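Charybdin (Charybdis maritima, PDB 2B7U) belongs to the ribosome-inactivating protein family of plants, a single chain in which a mixed beta-sheet packs against a body of helices. Local coordinates at residues L92-P97 and F113-E118; D15-T20 and L62-Q67; P44-Y49 and L240-Q245; V8-E13 and R56-K61. One frame throughout, in Å; residues are numbered along the deposited sequence. Where two conformers were deposited one is given.

Contact 1: residues L92-P97 and F113-E118; sequences LELERP and FGPSYE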
loop_
_atom_site.group_PDB
_atom_site.type_symbol
_atom_site.label_atom_id
_atom_site.label_comp_id
_atom_site.label_asym_id
_atom_site.label_seq_id
_atom_site.Cartn_x
_atom_site.Cartn_y
_atom_site.Cartn_z
ATOM N N LEU A 92 -3.373 -1.494 17.696
ATOM C CA LEU A 92 -4.541 -2.134 17.115
ATOM C C LEU A 92 -4.070 -2.884 15.894
ATOM O O LEU A 92 -3.261 -2.363 15.139
ATOM C CB LEU A 92 -5.562 -1.100 16.661
ATOM C CG LEU A 92 -6.375 -0.326 17.697
ATOM C CD1 LEU A 92 -7.126 -1.301 18.575
ATOM C CD2 LEU A 92 -5.508 0.614 18.490
ATOM N N GLU A 93 -4.600 -4.085 15.684
ATOM C CA GLU A 93 -4.173 -4.935 14.596
ATOM C C GLU A 93 -5.357 -5.416 13.759
ATOM O O GLU A 93 -6.372 -5.851 14.308
ATOM C CB GLU A 93 -3.394 -6.133 15.185
ATOM C CG GLU A 93 -2.971 -7.156 14.179
ATOM C CD GLU A 93 -2.041 -8.218 14.729
ATOM O OE1 GLU A 93 -1.880 -9.244 14.017
ATOM O OE2 GLU A 93 -1.477 -8.038 15.832
ATOM N N LEU A 94 -5.202 -5.367 12.440
ATOM C CA LEU A 94 -6.229 -5.788 11.497
ATOM C C LEU A 94 -6.236 -7.303 11.394
ATOM O O LEU A 94 -5.196 -7.947 11.461
ATOM C CB LEU A 94 -5.988 -5.167 10.113
ATOM C CG LEU A 94 -6.320 -3.667 10.038
ATOM C CD1 LEU A 94 -5.223 -2.793 10.617
ATOM C CD2 LEU A 94 -6.586 -3.229 8.588
ATOM N N GLU A 95 -7.423 -7.867 11.257
ATOM C CA GLU A 95 -7.585 -9.307 11.085
ATOM C C GLU A 95 -6.885 -9.828 9.833
ATOM O O GLU A 95 -6.610 -9.067 8.936
ATOM C CB GLU A 95 -9.082 -9.639 10.991
ATOM C CG GLU A 95 -9.844 -9.466 12.293
ATOM C CD GLU A 95 -11.357 -9.488 12.090
ATOM O OE1 GLU A 95 -12.103 -9.628 13.081
ATOM O OE2 GLU A 95 -11.811 -9.344 10.943
ATOM N N ARG A 96 -6.678 -11.151 9.800
ATOM C CA ARG A 96 -6.032 -11.951 8.724
ATOM C C ARG A 96 -4.756 -12.551 9.311
ATOM O O ARG A 96 -4.856 -13.460 10.121
ATOM C CB ARG A 96 -5.784 -11.177 7.436
ATOM C CG ARG A 96 -7.059 -10.634 6.791
ATOM C CD ARG A 96 -7.894 -11.683 6.092
ATOM N NE ARG A 96 -7.892 -11.439 4.656
ATOM C CZ ARG A 96 -8.396 -10.350 4.073
ATOM N NH1 ARG A 96 -8.928 -9.366 4.787
ATOM N NH2 ARG A 96 -8.332 -10.234 2.754
ATOM N N PRO A 97 -3.579 -12.011 8.971
ATOM C CA PRO A 97 -2.217 -12.416 9.347
ATOM C C PRO A 97 -2.028 -13.085 10.712
ATOM O O PRO A 97 -2.677 -12.716 11.691
ATOM N N PHE A 113 -12.042 -5.908 11.650
ATOM C CA PHE A 113 -11.919 -5.943 10.213
ATOM C C PHE A 113 -10.499 -6.233 9.785
ATOM O O PHE A 113 -9.564 -6.044 10.551
ATOM C CB PHE A 113 -12.419 -4.619 9.589
ATOM C CG PHE A 113 -11.812 -3.363 10.200
ATOM C CD1 PHE A 113 -10.642 -2.824 9.696
ATOM C CD2 PHE A 113 -12.424 -2.732 11.272
ATOM C CE1 PHE A 113 -10.092 -1.650 10.259
ATOM C CE2 PHE A 113 -11.881 -1.574 11.849
ATOM C CZ PHE A 113 -10.718 -1.035 11.330
ATOM N N GLY A 114 -10.386 -6.752 8.573
ATOM C CA GLY A 114 -9.117 -6.975 7.908
ATOM C C GLY A 114 -8.783 -5.820 6.996
ATOM O O GLY A 114 -9.545 -4.871 6.907
ATOM N N PRO A 115 -7.619 -5.890 6.319
ATOM C CA PRO A 115 -7.099 -4.856 5.440
ATOM C C PRO A 115 -7.719 -4.780 4.041
ATOM O O PRO A 115 -7.429 -3.836 3.287
ATOM C CB PRO A 115 -5.609 -5.221 5.351
ATOM C CG PRO A 115 -5.577 -6.686 5.469
ATOM C CD PRO A 115 -6.676 -7.023 6.435
ATOM N N SER A 116 -8.585 -5.720 3.680
ATOM C CA SER A 116 -9.148 -5.656 2.331
ATOM C C SER A 116 -10.090 -4.474 2.277
ATOM O O SER A 116 -10.713 -4.123 3.283
ATOM C CB SER A 116 -9.874 -6.937 1.965
ATOM O OG SER A 116 -11.133 -7.033 2.591
ATOM N N TYR A 117 -10.208 -3.851 1.108
ATOM C CA TYR A 117 -11.108 -2.701 0.970
ATOM C C TYR A 117 -12.588 -3.057 1.119
ATOM O O TYR A 117 -13.356 -2.222 1.570
ATOM C CB TYR A 117 -10.865 -1.937 -0.342
ATOM C CG TYR A 117 -9.527 -1.275 -0.388
ATOM C CD1 TYR A 117 -8.616 -1.592 -1.379
ATOM C CD2 TYR A 117 -9.158 -0.340 0.590
ATOM C CE1 TYR A 117 -7.374 -0.997 -1.413
ATOM C CE2 TYR A 117 -7.905 0.275 0.574
ATOM C CZ TYR A 117 -7.017 -0.067 -0.435
ATOM O OH TYR A 117 -5.770 0.513 -0.460
ATOM N N GLU A 118 -12.976 -4.285 0.788
ATOM C CA GLU A 118 -14.336 -4.743 1.051
ATOM C C GLU A 118 -14.638 -4.652 2.549
ATOM O O GLU A 118 -15.699 -4.149 2.946
ATOM C CB GLU A 118 -14.510 -6.191 0.562
ATOM C CG GLU A 118 -15.851 -6.827 0.836
ATOM C CD GLU A 118 -16.003 -8.185 0.141
ATOM O OE1 GLU A 118 -14.997 -8.724 -0.382
ATOM O OE2 GLU A 118 -17.134 -8.720 0.113
#
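CG of L94 stands beside its own backbone N (chi1 -74°) and directs methyl CD2 at P115, while F113, with CG wedged between backbone N and carbonyl carbon (chi1 51°), brings its ring back to the same leucine even though its CB points away from the other segment. The methyl packs on the proline backbone, L94 CD2 to P115 CA 3.6 Å, and on its ring at P115 CB, 3.9 Å away; F113 CE1 reaches L94 CD2 at 4.2 Å. One backbone hydrogen bond ties the segments, E95 N to F113 O at 2.9 Å, and its donor stands above the carbonyl plane rather than on a lone pair. Next to it, E95 O receives a CA-H...O contact from G114 CA at 3.4 Å. L94 and E95 follow strand 91-93, F113 and G114 follow edge strand 109-110, which pairs with it in parallel, and the two segments stay together beyond the sheet as far as the start of helix 117-124. S116 is the N-cap of that helix, its OG capping E119 N. In one of its two conformers R96 crosses P115 obliquely and brings its guanidinium edge to S116 CB. R81 NH1 binds both L94 O and E95 O, and F113 rests on L120 and on L158 of helix 151-170.

Contact 2: residues D15-T20 and L62-Q67; sequences DIERLT and LTFRGQ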
loop_
_atom_site.group_PDB
_atom_site.type_symbol
_atom_site.label_atom_id
_atom_site.label_comp_id
_atom_site.label_asym_id
_atom_site.label_seq_id
_atom_site.Cartn_x
_atom_site.Cartn_y
_atom_site.Cartn_z
ATOM N N ASP A 15 5.817 14.538 8.154
ATOM C CA ASP A 15 4.909 15.525 8.733
ATOM C C ASP A 15 3.981 16.084 7.659
ATOM O O ASP A 15 4.432 16.528 6.614
ATOM C CB ASP A 15 5.615 16.668 9.436
ATOM C CG ASP A 15 4.638 17.492 10.285
ATOM O OD1 ASP A 15 3.965 18.402 9.753
ATOM O OD2 ASP A 15 4.469 17.194 11.493
ATOM N N ILE A 16 2.689 16.097 7.958
ATOM C CA ILE A 16 1.658 16.438 6.996
ATOM C C ILE A 16 1.428 17.945 6.863
ATOM O O ILE A 16 0.921 18.380 5.842
ATOM C CB ILE A 16 0.309 15.724 7.362
ATOM C CG1 ILE A 16 0.540 14.250 7.677
ATOM C CG2 ILE A 16 -0.727 15.861 6.246
ATOM C CD1 ILE A 16 1.216 13.508 6.553
ATOM N N GLU A 17 1.810 18.744 7.859
ATOM C CA GLU A 17 1.440 20.170 7.861
ATOM C C GLU A 17 1.969 20.982 6.675
ATOM O O GLU A 17 1.210 21.736 6.054
ATOM C CB GLU A 17 1.852 20.830 9.175
ATOM C CG GLU A 17 1.350 22.254 9.308
ATOM C CD GLU A 17 1.808 22.922 10.583
ATOM O OE1 GLU A 17 2.455 22.256 11.420
ATOM O OE2 GLU A 17 1.529 24.131 10.737
ATOM N N ARG A 18 3.254 20.823 6.360
ATOM C CA ARG A 18 3.901 21.569 5.261
ATOM C C ARG A 18 3.932 20.768 3.944
ATOM O O ARG A 18 4.609 21.158 2.987
ATOM C CB ARG A 18 5.319 22.025 5.692
ATOM C CG ARG A 18 6.554 21.226 5.192
ATOM C CD ARG A 18 6.447 19.726 5.407
ATOM N NE ARG A 18 7.415 18.964 4.605
ATOM C CZ ARG A 18 7.230 17.705 4.203
ATOM N NH1 ARG A 18 6.107 17.065 4.503
ATOM N NH2 ARG A 18 8.165 17.077 3.491
ATOM N N LEU A 19 3.189 19.666 3.905
ATOM C CA LEU A 19 3.250 18.714 2.797
ATOM C C LEU A 19 2.856 19.390 1.478
ATOM O O LEU A 19 1.833 20.072 1.410
ATOM C CB LEU A 19 2.290 17.539 3.070
ATOM C CG LEU A 19 2.737 16.081 2.939
ATOM C CD1 LEU A 19 1.534 15.213 2.582
ATOM C CD2 LEU A 19 3.845 15.879 1.987
ATOM N N THR A 20 3.662 19.190 0.437
ATOM C CA THR A 20 3.324 19.662 -0.902
ATOM C C THR A 20 3.342 18.484 -1.868
ATOM O O THR A 20 3.809 17.397 -1.513
ATOM C CB THR A 20 4.316 20.715 -1.411
ATOM O OG1 THR A 20 5.601 20.119 -1.644
ATOM C CG2 THR A 20 4.452 21.838 -0.411
ATOM N N LEU A 62 3.321 9.149 10.971
ATOM C CA LEU A 62 2.693 10.322 10.377
ATOM C C LEU A 62 2.362 11.297 11.484
ATOM O O LEU A 62 1.757 10.915 12.463
ATOM C CB LEU A 62 1.410 9.935 9.656
ATOM C CG LEU A 62 1.543 8.922 8.522
ATOM C CD1 LEU A 62 0.158 8.577 7.968
ATOM C CD2 LEU A 62 2.448 9.411 7.442
ATOM N N THR A 63 2.746 12.551 11.290
ATOM C CA THR A 63 2.572 13.556 12.328
ATOM C C THR A 63 1.881 14.776 11.745
ATOM O O THR A 63 2.136 15.177 10.602
ATOM C CB THR A 63 3.923 13.947 12.909
ATOM O OG1 THR A 63 4.499 12.832 13.613
ATOM C CG2 THR A 63 3.768 15.075 13.843
ATOM N N PHE A 64 1.001 15.385 12.541
ATOM C CA PHE A 64 0.359 16.626 12.164
ATOM C C PHE A 64 0.080 17.463 13.401
ATOM O O PHE A 64 -0.753 17.078 14.219
ATOM C CB PHE A 64 -0.966 16.363 11.458
ATOM C CG PHE A 64 -1.698 17.619 11.081
ATOM C CD1 PHE A 64 -1.099 18.548 10.259
ATOM C CD2 PHE A 64 -2.965 17.868 11.551
ATOM C CE1 PHE A 64 -1.760 19.714 9.920
ATOM C CE2 PHE A 64 -3.632 19.046 11.211
ATOM C CZ PHE A 64 -3.036 19.950 10.399
ATOM N N ARG A 65 0.757 18.596 13.519
ATOM C CA ARG A 65 0.531 19.552 14.618
ATOM C C ARG A 65 0.496 18.866 15.994
ATOM O O ARG A 65 -0.414 19.083 16.790
ATOM C CB ARG A 65 -0.749 20.366 14.382
ATOM C CG ARG A 65 -0.658 21.257 13.164
ATOM C CD ARG A 65 -1.861 22.176 13.005
ATOM N NE ARG A 65 -1.636 23.082 11.882
ATOM C CZ ARG A 65 -2.589 23.621 11.119
ATOM N NH1 ARG A 65 -2.240 24.445 10.124
ATOM N NH2 ARG A 65 -3.876 23.357 11.328
ATOM N N GLY A 66 1.489 18.020 16.254
ATOM C CA GLY A 66 1.640 17.361 17.554
ATOM C C GLY A 66 0.870 16.053 17.735
ATOM O O GLY A 66 0.985 15.405 18.789
ATOM N N GLN A 67 0.046 15.703 16.745
ATOM C CA GLN A 67 -0.740 14.494 16.713
ATOM C C GLN A 67 0.024 13.477 15.902
ATOM O O GLN A 67 0.588 13.827 14.868
ATOM C CB GLN A 67 -2.063 14.785 16.038
ATOM C CG GLN A 67 -2.846 15.888 16.732
ATOM C CD GLN A 67 -4.040 16.329 15.914
ATOM O OE1 GLN A 67 -3.908 17.152 14.995
ATOM N NE2 GLN A 67 -5.217 15.829 16.260
HETATM O O HOH W 1 2.896 19.692 12.043
#
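D15 OD1 is held twice: by E17 N at 2.9 Å, which closes an Asx turn and meets the oxygen from above the carboxylate plane, and by a water at 2.8 Å. The same water lies 2.7 Å from E17 OE1 and accepts from R65 N at 2.8 Å, linking both acidic side chains to the other segment. Backbone pairing ends here in one parallel bridge, D15 with T63, where I16 N donates to T63 O at 2.9 Å almost straight (169°). D15 OD2 is close to T63 O as well, but both are acceptors and make no bond. The E17 chain is extended, with CG anti to the backbone N (chi1 -173°), which carries its carboxylate out to R65: E17 OE2 and R65 NE form a long salt bridge of 3.5 Å, the oxygen at the guanidinium edge and the two planes 83° apart. E17 also borders the F64 ring, its CA in the ring plane at the edge, while R65 CG lies over one ring face toward the rim. The type I' turn from F64 to Q67 makes a tight beta-hairpin between strands 56-64 and 67-74, and a type I turn from I16 to L19 leads toward helix 21-35, which T20 caps. I16 and F64 both pack on helix 135-147, whose K135 binds E17 O and L19 O; L62 reaches V161 and F165 of helix 151-170.

Contact 3: residues P44-Y49 and L240-Q245; sequences PVLPLY and LGIVEQ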
loop_
_atom_site.group_PDB
_atom_site.type_symbol
_atom_site.label_atom_id
_atom_site.label_comp_id
_atom_site.label_asym_id
_atom_site.label_seq_id
_atom_site.Cartn_x
_atom_site.Cartn_y
_atom_site.Cartn_z
ATOM N N PRO A 44 11.807 -1.169 -8.452
ATOM C CA PRO A 44 12.133 -2.016 -7.331
ATOM C C PRO A 44 11.198 -3.232 -7.227
ATOM O O PRO A 44 10.007 -3.119 -7.542
ATOM C CB PRO A 44 11.955 -1.087 -6.120
ATOM C CG PRO A 44 11.144 0.043 -6.603
ATOM C CD PRO A 44 11.368 0.174 -8.054
ATOM N N VAL A 45 11.765 -4.336 -6.759
ATOM C CA VAL A 45 11.070 -5.592 -6.493
ATOM C C VAL A 45 11.138 -5.869 -4.976
ATOM O O VAL A 45 12.192 -5.793 -4.364
ATOM C CB VAL A 45 11.671 -6.737 -7.297
ATOM C CG1 VAL A 45 10.890 -8.025 -7.083
ATOM C CG2 VAL A 45 11.714 -6.368 -8.797
ATOM N N LEU A 46 9.999 -6.202 -4.400
ATOM C CA LEU A 46 9.880 -6.455 -2.959
ATOM C C LEU A 46 10.490 -7.806 -2.605
ATOM O O LEU A 46 10.614 -8.707 -3.459
ATOM C CB LEU A 46 8.420 -6.436 -2.553
ATOM C CG LEU A 46 7.770 -5.060 -2.686
ATOM C CD1 LEU A 46 6.267 -5.147 -2.574
ATOM C CD2 LEU A 46 8.297 -4.078 -1.682
ATOM N N PRO A 47 10.847 -7.970 -1.324
ATOM C CA PRO A 47 11.335 -9.272 -0.894
ATOM C C PRO A 47 10.313 -10.373 -1.075
ATOM O O PRO A 47 9.138 -10.098 -1.066
ATOM C CB PRO A 47 11.623 -9.094 0.593
ATOM C CG PRO A 47 11.186 -7.764 0.976
ATOM C CD PRO A 47 10.777 -6.984 -0.238
ATOM N N LEU A 48 10.809 -11.583 -1.307
ATOM C CA LEU A 48 10.096 -12.860 -1.159
ATOM C C LEU A 48 10.906 -14.075 -1.638
ATOM O O LEU A 48 10.523 -14.856 -2.537
ATOM C CB LEU A 48 8.646 -12.872 -1.619
ATOM C CG LEU A 48 7.615 -12.458 -0.583
ATOM C CD1 LEU A 48 6.355 -13.264 -0.586
ATOM C CD2 LEU A 48 8.239 -12.458 0.839
ATOM N N TYR A 49 12.048 -14.177 -0.965
ATOM C CA TYR A 49 12.845 -15.392 -0.805
ATOM C C TYR A 49 12.492 -15.935 0.595
ATOM O O TYR A 49 12.228 -17.136 0.771
ATOM C CB TYR A 49 14.351 -15.076 -0.926
ATOM C CG TYR A 49 14.737 -13.671 -0.474
ATOM C CD1 TYR A 49 14.517 -12.560 -1.301
ATOM C CD2 TYR A 49 15.296 -13.450 0.783
ATOM C CE1 TYR A 49 14.844 -11.276 -0.892
ATOM C CE2 TYR A 49 15.633 -12.164 1.206
ATOM C CZ TYR A 49 15.410 -11.083 0.364
ATOM O OH TYR A 49 15.759 -9.815 0.794
ATOM N N LEU A 240 3.853 0.334 -12.788
ATOM C CA LEU A 240 4.138 -0.031 -11.406
ATOM C C LEU A 240 5.291 0.759 -10.816
ATOM O O LEU A 240 6.306 0.992 -11.450
ATOM C CB LEU A 240 4.460 -1.527 -11.265
ATOM C CG LEU A 240 3.231 -2.434 -11.182
ATOM C CD1 LEU A 240 2.434 -2.448 -12.468
ATOM C CD2 LEU A 240 3.543 -3.869 -10.748
ATOM N N GLY A 241 5.101 1.219 -9.607
ATOM C CA GLY A 241 6.150 1.825 -8.822
ATOM C C GLY A 241 7.047 0.851 -8.098
ATOM O O GLY A 241 8.200 1.158 -7.763
ATOM N N ILE A 242 6.486 -0.315 -7.781
ATOM C CA ILE A 242 7.188 -1.389 -7.090
ATOM C C ILE A 242 6.421 -2.686 -7.390
ATOM O O ILE A 242 5.213 -2.657 -7.635
ATOM C CB ILE A 242 7.375 -1.058 -5.560
ATOM C CG1 ILE A 242 8.406 -2.005 -4.921
ATOM C CG2 ILE A 242 6.049 -1.089 -4.843
ATOM C CD1 ILE A 242 9.063 -1.410 -3.726
ATOM N N VAL A 243 7.141 -3.794 -7.424
ATOM C CA VAL A 243 6.626 -5.082 -7.889
ATOM C C VAL A 243 6.590 -6.129 -6.779
ATOM O O VAL A 243 7.601 -6.333 -6.119
ATOM C CB VAL A 243 7.503 -5.603 -9.054
ATOM C CG1 VAL A 243 6.943 -6.880 -9.585
ATOM C CG2 VAL A 243 7.640 -4.530 -10.151
ATOM N N GLU A 244 5.455 -6.806 -6.577
ATOM C CA GLU A 244 5.387 -7.901 -5.617
ATOM C C GLU A 244 6.142 -9.117 -6.138
ATOM O O GLU A 244 6.177 -9.325 -7.337
ATOM C CB GLU A 244 3.921 -8.292 -5.391
ATOM C CG GLU A 244 3.734 -9.052 -4.137
ATOM C CD GLU A 244 2.349 -9.573 -3.946
ATOM O OE1 GLU A 244 1.816 -10.196 -4.864
ATOM O OE2 GLU A 244 1.803 -9.403 -2.820
ATOM N N GLN A 245 6.714 -9.934 -5.251
ATOM C CA GLN A 245 7.506 -11.111 -5.669
ATOM C C GLN A 245 6.941 -12.390 -5.065
ATOM O O GLN A 245 7.354 -12.810 -3.998
ATOM C CB GLN A 245 8.977 -10.944 -5.266
ATOM C CG GLN A 245 9.846 -12.031 -5.865
ATOM C CD GLN A 245 11.317 -11.921 -5.538
ATOM O OE1 GLN A 245 12.113 -12.625 -6.170
ATOM N NE2 GLN A 245 11.701 -11.047 -4.580
HETATM O O HOH W 2 6.789 -9.675 -2.514
#
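A C-terminal loop, 240-245, adds itself alongside the end of the small hairpin formed by strands 38-40 and 43-45, running in nearly the same direction with a single bridge between V45 and V243. V243 uses both backbone groups: its N donates to P44 O at 2.9 Å in the carbonyl plane, and its O takes L46 N at 3.0 Å along an almost straight N-H line (176°). Q245 continues the pairing with its side chain. With CG anti to the backbone N (chi1 -171°) and the chain extended, Q245 NE2 donates to L46 O at 2.8 Å, while OE1 is bound by R250. A water bridges the remaining step, giving a proton to P47 O and accepting from Q245 N, each at 2.8 Å. I242 crosses both P44 and L46 at about right angles; its CD1 meets P44 CB at 3.8 Å and is pressed tightly against L46 CD2 at 3.4 Å. L35 of helix 21-35 touches both L46 and I242, and W202 of helix 202-214 binds I242 O through NE1 while also packing on L46. Most of the peptide groups named here are paired by backbone, side-chain amide or water, though L48 O is buried without a partner in the model; directional bonds as well as apolar packing thus join the C-terminal loop to the hairpin and the residues that follow it.

Contact 4: residues V8-E13 and R56-K61; sequences VKFTVE and RGFDLK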
loop_
_atom_site.group_PDB
_atom_site.type_symbol
_atom_site.label_atom_id
_atom_site.label_comp_id
_atom_site.label_asym_id
_atom_site.label_seq_id
_atom_site.Cartn_x
_atom_site.Cartn_y
_atom_site.Cartn_z
ATOM N N VAL A 8 10.283 -5.099 12.420
ATOM C CA VAL A 8 10.253 -3.782 11.790
ATOM C C VAL A 8 11.624 -3.485 11.196
ATOM O O VAL A 8 12.563 -3.137 11.917
ATOM C CB VAL A 8 9.815 -2.683 12.770
ATOM C CG1 VAL A 8 10.516 -2.815 14.063
ATOM C CG2 VAL A 8 10.016 -1.287 12.169
ATOM N N LYS A 9 11.737 -3.659 9.886
ATOM C CA LYS A 9 12.997 -3.447 9.175
ATOM C C LYS A 9 13.475 -1.994 9.205
ATOM O O LYS A 9 14.687 -1.744 9.312
ATOM C CB LYS A 9 12.880 -3.904 7.713
ATOM C CG LYS A 9 12.579 -5.417 7.460
ATOM C CD LYS A 9 13.055 -6.275 8.598
ATOM C CE LYS A 9 13.259 -7.745 8.239
ATOM N NZ LYS A 9 14.297 -8.379 9.139
ATOM N N PHE A 10 12.541 -1.047 9.129
ATOM C CA PHE A 10 12.886 0.374 9.131
ATOM C C PHE A 10 11.634 1.183 9.443
ATOM O O PHE A 10 10.509 0.642 9.420
ATOM C CB PHE A 10 13.511 0.794 7.781
ATOM C CG PHE A 10 12.565 0.705 6.601
ATOM C CD1 PHE A 10 11.744 1.769 6.277
ATOM C CD2 PHE A 10 12.508 -0.440 5.808
ATOM C CE1 PHE A 10 10.857 1.695 5.228
ATOM C CE2 PHE A 10 11.626 -0.519 4.763
ATOM C CZ PHE A 10 10.814 0.548 4.447
ATOM N N THR A 11 11.854 2.458 9.737
ATOM C CA THR A 11 10.798 3.429 9.996
ATOM C C THR A 11 11.003 4.643 9.097
ATOM O O THR A 11 12.141 5.136 8.946
ATOM C CB THR A 11 10.762 3.860 11.484
ATOM O OG1 THR A 11 10.548 2.713 12.327
ATOM C CG2 THR A 11 9.652 4.893 11.749
ATOM N N VAL A 12 9.925 5.104 8.484
ATOM C CA VAL A 12 9.919 6.367 7.727
ATOM C C VAL A 12 8.901 7.295 8.390
ATOM O O VAL A 12 7.880 6.838 8.887
ATOM C CB VAL A 12 9.611 6.199 6.203
ATOM C CG1 VAL A 12 10.804 5.569 5.516
ATOM C CG2 VAL A 12 8.340 5.360 5.943
ATOM N N GLU A 13 9.166 8.592 8.350
ATOM C CA GLU A 13 8.329 9.559 9.049
ATOM C C GLU A 13 8.025 10.742 8.140
ATOM O O GLU A 13 8.903 11.250 7.449
ATOM C CB GLU A 13 9.016 9.992 10.344
ATOM C CG GLU A 13 8.278 11.054 11.131
ATOM C CD GLU A 13 8.949 11.391 12.461
ATOM O OE1 GLU A 13 9.986 10.750 12.803
ATOM O OE2 GLU A 13 8.450 12.304 13.167
ATOM N N ARG A 56 8.048 -9.792 7.527
ATOM C CA ARG A 56 8.892 -8.602 7.569
ATOM C C ARG A 56 7.949 -7.426 7.444
ATOM O O ARG A 56 7.056 -7.469 6.611
ATOM C CB ARG A 56 9.843 -8.547 6.365
ATOM C CG ARG A 56 10.911 -9.646 6.280
ATOM C CD ARG A 56 11.824 -9.496 5.040
ATOM N NE ARG A 56 12.709 -8.331 5.100
ATOM C CZ ARG A 56 13.714 -8.102 4.260
ATOM N NH1 ARG A 56 13.995 -8.946 3.275
ATOM N NH2 ARG A 56 14.456 -7.015 4.408
ATOM N N GLY A 57 8.174 -6.377 8.231
ATOM C CA GLY A 57 7.373 -5.163 8.124
ATOM C C GLY A 57 8.210 -3.908 8.180
ATOM O O GLY A 57 9.433 -3.962 8.292
ATOM N N PHE A 58 7.547 -2.767 8.077
ATOM C CA PHE A 58 8.165 -1.473 8.317
ATOM C C PHE A 58 7.120 -0.577 8.978
ATOM O O PHE A 58 5.929 -0.868 8.933
ATOM C CB PHE A 58 8.687 -0.835 7.030
ATOM C CG PHE A 58 7.619 -0.432 6.053
ATOM C CD1 PHE A 58 7.213 0.890 5.960
ATOM C CD2 PHE A 58 7.048 -1.369 5.201
ATOM C CE1 PHE A 58 6.253 1.279 5.014
ATOM C CE2 PHE A 58 6.085 -0.999 4.271
ATOM C CZ PHE A 58 5.684 0.322 4.181
ATOM N N ASP A 59 7.585 0.492 9.609
ATOM C CA ASP A 59 6.688 1.447 10.246
ATOM C C ASP A 59 6.650 2.785 9.515
ATOM O O ASP A 59 7.678 3.274 9.026
ATOM C CB ASP A 59 7.142 1.684 11.672
ATOM C CG ASP A 59 6.612 0.665 12.648
ATOM O OD1 ASP A 59 5.834 -0.245 12.265
ATOM O OD2 ASP A 59 6.959 0.805 13.850
ATOM N N LEU A 60 5.444 3.342 9.418
ATOM C CA LEU A 60 5.190 4.627 8.775
ATOM C C LEU A 60 4.642 5.555 9.853
ATOM O O LEU A 60 3.537 5.366 10.322
ATOM C CB LEU A 60 4.170 4.461 7.647
ATOM C CG LEU A 60 3.595 5.731 7.027
ATOM C CD1 LEU A 60 4.680 6.582 6.390
ATOM C CD2 LEU A 60 2.469 5.382 6.028
ATOM N N LYS A 61 5.438 6.541 10.244
ATOM C CA LYS A 61 5.044 7.476 11.299
ATOM C C LYS A 61 4.550 8.761 10.648
ATOM O O LYS A 61 5.259 9.380 9.840
ATOM C CB LYS A 61 6.233 7.757 12.224
ATOM C CG LYS A 61 5.892 8.547 13.482
ATOM C CD LYS A 61 7.000 8.285 14.518
ATOM C CE LYS A 61 6.975 9.195 15.698
ATOM N NZ LYS A 61 8.232 9.010 16.506
HETATM O O HOH W 3 8.911 2.471 14.464
HETATM O O HOH W 4 10.120 10.674 15.417
#
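K9 N donates to G57 O and D59 N to F10 O, the first two bonds of a parallel strand pair that forms one margin of the mixed sheet; V12 N to D59 O and K61 N to V12 O follow along the pair, all four between 2.8 and 2.9 Å. Between V8 and T11 the register slips by one residue, a beta bulge in strand 7-15. At the bulge the F10 and F58 side chains lie side by side on one sheet face and point the same way. Their planes are 12° apart, but the rings are slid until they barely overlap, with centroids 5.1 Å apart. What sits over the F10 ring instead is F58 CB, a CH-pi contact 3.7 Å from the ring centroid. On the same face V12 CG2 meets L60 CD1. Helix 21-35 backs this layer: L35 touches both phenylalanines, S34 touches F10, and F27 touches L60. At the start of the pair K9 crosses R56 at about a right angle. The other face is largely polar. D59 OD1 makes a salt bridge to R72, and a water joins D59 OD2 at 2.6 Å to T11 OG1 at 2.7 Å. E13 and K61 run alongside each other there, too far apart for a direct salt bridge, and a second water gives a proton to E13 OE1 at 2.6 Å while accepting from K61 NZ at 2.7 Å.

Overall arrangement
Contacts 2 and 4 are successive parts of one strand pair, 7-15 with 56-64: their centres lie 17 Å apart and they touch at T63 and E13. Contact 3 adjoins the other end of contact 4, centres 16 Å apart, through a probable hydrogen bond of Y49 OH with R56 NH1. It lies about 28 Å from contact 2, centre to centre, on the other side of the chain's middle. Contact 1 belongs to the opposite margin of the same six-stranded sheet, its centre about 18 Å from that of contact 4, and touches none of the others. Contact 3 alone brings in the C-terminal region.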